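Local atomic coordinates of acyl carrier protein (Leishmania major, PDB entry 5ZWS), a protein that probably carries growing acyl chains on a phosphopantetheine arm during fatty acid biosynthesis. Residues A[19-24]-A[36-41]; A[56-61]-A[73-78]. All blocks are in the same frame, centred on the assembly; numbering follows the deposited sequence.

Contact 1: residues A[19-24]-A[36-41]; sequences EKVDAS and LGLNSL
The two backbones approach most closely at Val21 and Leu36, whose CA atoms lie 6.1 Å apart, and stand wider at Lys20 and Leu38, 7.3 Å between CA atoms, with no hydrogen bond joining them. In the acyl carrier protein fold this is where the start of the long loop between helices 3-17 and 40-53 meets the end of the same loop, just ahead of helix 40-53. Leu38 spreads its fork over Lys20 and Val21. Its CD1 lies 3.9 Å from Val21 CG2, and its CD2 lies 4.0 Å from the same methyl, so that CG2 faces both prongs. CD2 also meets Lys20 CB at 3.8 Å, while the rest of the lysine chain bends away. Val21 CG1, set anti to the backbone N (chi1 164°), turns to Leu36 and lies more loosely, 4.3 Å from Leu36 CD1. Leu36 also packs on Val15 of helix 3-17. Asn39 N-caps helix 40-53 through OD1, which accepts from the backbone N of Asp42; Ser40 follows, probably the serine that takes the phosphopantetheine, as in relatives. At the far end of 19-24 an Asx turn is closed by Ser24 N donating to Asp22 OD1 over 3.1 Å, bent to 137°.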
loop_
_atom_site.group_PDB
_atom_site.type_symbol
_atom_site.label_atom_id
_atom_site.label_comp_id
_atom_site.label_asym_id
_atom_site.label_seq_id
_atom_site.Cartn_x
_atom_site.Cartn_y
_atom_site.Cartn_z
ATOM N N GLU A 19 21.480 7.832 -3.057
ATOM C CA GLU A 19 22.875 7.419 -3.187
ATOM C C GLU A 19 23.666 7.682 -1.911
ATOM O O GLU A 19 24.563 6.905 -1.562
ATOM C CB GLU A 19 23.521 8.134 -4.378
ATOM C CG GLU A 19 25.045 8.071 -4.427
ATOM C CD GLU A 19 25.573 6.806 -5.083
ATOM O OE1 GLU A 19 24.795 5.845 -5.254
ATOM O OE2 GLU A 19 26.774 6.776 -5.431
ATOM N N LYS A 20 23.340 8.760 -1.197
ATOM C CA LYS A 20 24.045 9.098 0.031
ATOM C C LYS A 20 23.658 8.195 1.194
ATOM O O LYS A 20 24.333 8.221 2.229
ATOM C CB LYS A 20 23.768 10.556 0.410
ATOM C CG LYS A 20 24.277 11.583 -0.593
ATOM C CD LYS A 20 25.552 11.123 -1.280
ATOM C CE LYS A 20 25.604 11.641 -2.707
ATOM N NZ LYS A 20 24.420 11.187 -3.489
ATOM N N VAL A 21 22.599 7.402 1.050
ATOM C CA VAL A 21 22.022 6.639 2.149
ATOM C C VAL A 21 22.534 5.206 2.096
ATOM O O VAL A 21 22.489 4.556 1.043
ATOM C CB VAL A 21 20.485 6.677 2.093
ATOM C CG1 VAL A 21 19.898 5.604 2.967
ATOM C CG2 VAL A 21 19.976 8.042 2.523
ATOM N N ASP A 22 23.022 4.713 3.232
ATOM C CA ASP A 22 23.404 3.313 3.381
ATOM C C ASP A 22 22.146 2.518 3.711
ATOM O O ASP A 22 21.627 2.606 4.829
ATOM C CB ASP A 22 24.471 3.171 4.465
ATOM C CG ASP A 22 25.019 1.750 4.585
ATOM O OD1 ASP A 22 24.359 0.792 4.136
ATOM O OD2 ASP A 22 26.132 1.597 5.134
ATOM N N ALA A 23 21.649 1.748 2.736
ATOM C CA ALA A 23 20.385 1.036 2.910
ATOM C C ALA A 23 20.401 0.128 4.135
ATOM O O ALA A 23 19.365 -0.051 4.785
ATOM C CB ALA A 23 20.062 0.222 1.656
ATOM N N SER A 24 21.557 -0.449 4.468
ATOM C CA SER A 24 21.650 -1.314 5.640
ATOM C C SER A 24 21.467 -0.555 6.948
ATOM O O SER A 24 21.273 -1.192 7.990
ATOM C CB SER A 24 22.989 -2.054 5.639
ATOM O OG SER A 24 23.022 -3.015 4.597
ATOM N N LEU A 36 21.140 8.563 9.324
ATOM C CA LEU A 36 21.597 8.286 7.969
ATOM C C LEU A 36 22.716 9.215 7.516
ATOM O O LEU A 36 23.209 9.070 6.392
ATOM C CB LEU A 36 20.414 8.358 6.996
ATOM C CG LEU A 36 19.206 7.527 7.445
ATOM C CD1 LEU A 36 18.115 7.531 6.390
ATOM C CD2 LEU A 36 19.620 6.093 7.780
ATOM N N GLY A 37 23.127 10.158 8.361
ATOM C CA GLY A 37 24.282 10.990 8.074
ATOM C C GLY A 37 24.072 12.012 6.982
ATOM O O GLY A 37 25.040 12.429 6.336
ATOM N N LEU A 38 22.833 12.440 6.766
ATOM C CA LEU A 38 22.514 13.424 5.743
ATOM C C LEU A 38 22.575 14.833 6.327
ATOM O O LEU A 38 22.450 15.035 7.537
ATOM C CB LEU A 38 21.127 13.155 5.158
ATOM C CG LEU A 38 20.864 11.753 4.602
ATOM C CD1 LEU A 38 19.490 11.680 3.953
ATOM C CD2 LEU A 38 21.954 11.347 3.614
ATOM N N ASN A 39 22.775 15.810 5.449
ATOM C CA ASN A 39 22.757 17.203 5.861
ATOM C C ASN A 39 21.402 17.825 5.523
ATOM O O ASN A 39 20.499 17.170 4.995
ATOM C CB ASN A 39 23.924 17.971 5.226
ATOM C CG ASN A 39 23.877 17.988 3.700
ATOM O OD1 ASN A 39 22.818 18.155 3.091
ATOM N ND2 ASN A 39 25.041 17.822 3.076
ATOM N N SER A 40 21.264 19.113 5.844
ATOM C CA SER A 40 19.985 19.789 5.653
ATOM C C SER A 40 19.572 19.801 4.186
ATOM O O SER A 40 18.397 19.591 3.864
ATOM C CB SER A 40 20.053 21.211 6.207
ATOM O OG SER A 40 18.755 21.683 6.510
ATOM N N LEU A 41 20.521 20.060 3.280
ATOM C CA LEU A 41 20.188 20.046 1.859
ATOM C C LEU A 41 19.845 18.645 1.371
ATOM O O LEU A 41 19.014 18.495 0.469
ATOM C CB LEU A 41 21.334 20.632 1.038
ATOM C CG LEU A 41 21.690 22.083 1.362
ATOM C CD1 LEU A 41 22.763 22.586 0.415
ATOM C CD2 LEU A 41 20.454 22.976 1.313
#

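Contact 2: residues A[56-61]-A[73-78]; sequences LDIPDH and VEYIAQ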
loop_
_atom_site.group_PDB
_atom_site.type_symbol
_atom_site.label_atom_id
_atom_site.label_comp_id
_atom_site.label_asym_id
_atom_site.label_seq_id
_atom_site.Cartn_x
_atom_site.Cartn_y
_atom_site.Cartn_z
ATOM N N LEU A 56 2.550 14.089 -4.485
ATOM C CA LEU A 56 1.974 14.909 -3.430
ATOM C C LEU A 56 2.817 16.156 -3.224
ATOM O O LEU A 56 3.978 16.062 -2.815
ATOM C CB LEU A 56 1.866 14.120 -2.125
ATOM C CG LEU A 56 0.950 14.728 -1.065
ATOM C CD1 LEU A 56 -0.463 14.881 -1.602
ATOM C CD2 LEU A 56 0.966 13.877 0.194
ATOM N N ASP A 57 2.238 17.317 -3.511
ATOM C CA ASP A 57 2.892 18.581 -3.201
ATOM C C ASP A 57 2.780 18.846 -1.707
ATOM O O ASP A 57 1.688 19.109 -1.193
ATOM C CB ASP A 57 2.265 19.730 -3.983
ATOM C CG ASP A 57 2.989 21.044 -3.754
ATOM O OD1 ASP A 57 3.964 21.331 -4.478
ATOM O OD2 ASP A 57 2.584 21.785 -2.831
ATOM N N ILE A 58 3.901 18.753 -1.004
ATOM C CA ILE A 58 3.952 19.025 0.427
ATOM C C ILE A 58 4.387 20.479 0.585
ATOM O O ILE A 58 5.503 20.823 0.170
ATOM C CB ILE A 58 4.917 18.072 1.150
ATOM C CG1 ILE A 58 4.514 16.616 0.896
ATOM C CG2 ILE A 58 4.949 18.369 2.642
ATOM C CD1 ILE A 58 5.464 15.597 1.494
ATOM N N PRO A 59 3.552 21.349 1.150
ATOM C CA PRO A 59 3.971 22.741 1.354
ATOM C C PRO A 59 5.198 22.837 2.246
ATOM O O PRO A 59 5.446 21.976 3.094
ATOM C CB PRO A 59 2.744 23.399 2.004
ATOM C CG PRO A 59 1.808 22.284 2.348
ATOM C CD PRO A 59 2.124 21.149 1.436
ATOM N N ASP A 60 5.983 23.895 2.019
ATOM C CA ASP A 60 7.224 24.082 2.766
ATOM C C ASP A 60 6.965 24.068 4.265
ATOM O O ASP A 60 7.776 23.550 5.041
ATOM C CB ASP A 60 7.892 25.393 2.348
ATOM C CG ASP A 60 8.549 25.307 0.985
ATOM O OD1 ASP A 60 8.415 24.258 0.319
ATOM O OD2 ASP A 60 9.195 26.293 0.573
ATOM N N HIS A 61 5.830 24.632 4.690
ATOM C CA HIS A 61 5.492 24.661 6.109
ATOM C C HIS A 61 5.257 23.260 6.663
ATOM O O HIS A 61 5.606 22.984 7.818
ATOM C CB HIS A 61 4.256 25.540 6.319
ATOM C CG HIS A 61 3.426 25.157 7.507
ATOM N ND1 HIS A 61 2.497 24.139 7.469
ATOM C CD2 HIS A 61 3.377 25.664 8.761
ATOM C CE1 HIS A 61 1.919 24.029 8.651
ATOM N NE2 HIS A 61 2.434 24.944 9.453
ATOM N N VAL A 73 6.064 8.801 7.266
ATOM C CA VAL A 73 4.959 7.845 7.239
ATOM C C VAL A 73 3.710 8.455 7.865
ATOM O O VAL A 73 2.607 8.351 7.314
ATOM C CB VAL A 73 5.363 6.533 7.936
ATOM C CG1 VAL A 73 4.141 5.668 8.190
ATOM C CG2 VAL A 73 6.378 5.781 7.092
ATOM N N GLU A 74 3.864 9.113 9.019
ATOM C CA GLU A 74 2.712 9.726 9.676
ATOM C C GLU A 74 2.060 10.766 8.774
ATOM O O GLU A 74 0.839 10.757 8.578
ATOM C CB GLU A 74 3.116 10.366 11.008
ATOM C CG GLU A 74 3.693 9.422 12.056
ATOM C CD GLU A 74 3.113 8.025 11.993
ATOM O OE1 GLU A 74 3.889 7.075 11.752
ATOM O OE2 GLU A 74 1.888 7.875 12.185
ATOM N N TYR A 75 2.863 11.668 8.205
ATOM C CA TYR A 75 2.309 12.731 7.372
ATOM C C TYR A 75 1.608 12.164 6.142
ATOM O O TYR A 75 0.489 12.574 5.809
ATOM C CB TYR A 75 3.411 13.709 6.959
ATOM C CG TYR A 75 2.926 14.764 5.994
ATOM C CD1 TYR A 75 2.305 15.917 6.453
ATOM C CD2 TYR A 75 3.077 14.602 4.621
ATOM C CE1 TYR A 75 1.850 16.881 5.576
ATOM C CE2 TYR A 75 2.621 15.559 3.737
ATOM C CZ TYR A 75 2.010 16.698 4.221
ATOM O OH TYR A 75 1.558 17.659 3.347
ATOM N N ILE A 76 2.242 11.208 5.460
ATOM C CA ILE A 76 1.666 10.689 4.221
ATOM C C ILE A 76 0.411 9.874 4.511
ATOM O O ILE A 76 -0.621 10.040 3.850
ATOM C CB ILE A 76 2.705 9.866 3.441
ATOM C CG1 ILE A 76 3.862 10.756 2.979
ATOM C CG2 ILE A 76 2.049 9.189 2.246
ATOM C CD1 ILE A 76 3.458 11.808 1.960
ATOM N N ALA A 77 0.473 8.983 5.505
ATOM C CA ALA A 77 -0.661 8.103 5.771
ATOM C C ALA A 77 -1.893 8.870 6.235
ATOM O O ALA A 77 -3.005 8.333 6.166
ATOM C CB ALA A 77 -0.281 7.042 6.805
ATOM N N GLN A 78 -1.725 10.107 6.698
ATOM C CA GLN A 78 -2.836 10.951 7.115
ATOM C C GLN A 78 -3.244 11.962 6.052
ATOM O O GLN A 78 -4.193 12.721 6.270
ATOM C CB GLN A 78 -2.485 11.686 8.413
ATOM C CG GLN A 78 -2.140 10.770 9.574
ATOM C CD GLN A 78 -3.224 9.749 9.854
ATOM O OE1 GLN A 78 -3.060 8.561 9.571
ATOM N NE2 GLN A 78 -4.338 10.206 10.419
#
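Tyr75 and Ile58 lie alongside each other with their side chains running in opposite directions, an apolar pairing that ties the last helix of the acyl carrier protein bundle, 69-77, to the loop leading into helix 60-63. The ring leaves its helix with CG anti to the backbone N (chi1 175°), which carries the phenol across to the loop. The isoleucine meets the ring obliquely: CG1 and CD1 both lie 3.6 Å from Tyr75 CE2, while CG2 reaches further out, 3.7 Å from CZ and 3.5 Å from OH. Three carbons of one branched chain thus follow the ring from CE2 to the hydroxyl. Leu56 and Ile76 form a second pair, also passing in opposite senses; their CA atoms are 8.7 Å apart, and Leu56 CD2 and Ile76 CD1 bridge the gap at 3.7 Å. The same leucine methyl lies 4.3 Å from Tyr75 CE2, which joins the two pairs into one apolar patch. Ile76 extends this patch to Val7 of helix 3-17, and Ile58 N donates to Glu51 OE1, tying the loop back to helix 40-53. The phenol oxygen has a weak hydrogen bond with Asp62 OD2, and beside it Pro59 presents its ring carbon CD, 4.0 Å from Tyr75 OH.

Overall arrangement
Contacts 1 and 2 lie on opposite sides of the chain's centre, their own centres 20 Å apart and their nearest atoms about 11 Å apart. They come in series: contact 1 closes at the start of helix 40-53, and contact 2 opens just after that helix ends. Helix 40-53 thus spans the interval between them, while helix 3-17 packs against both, touching Leu36 in contact 1 and Ile76 in contact 2. Contact 1 lies beside the N-terminus of helix 40-53, where the phosphopantetheine is probably attached; contact 2 joins the loop that leads into helix 60-63 to helix 69-77.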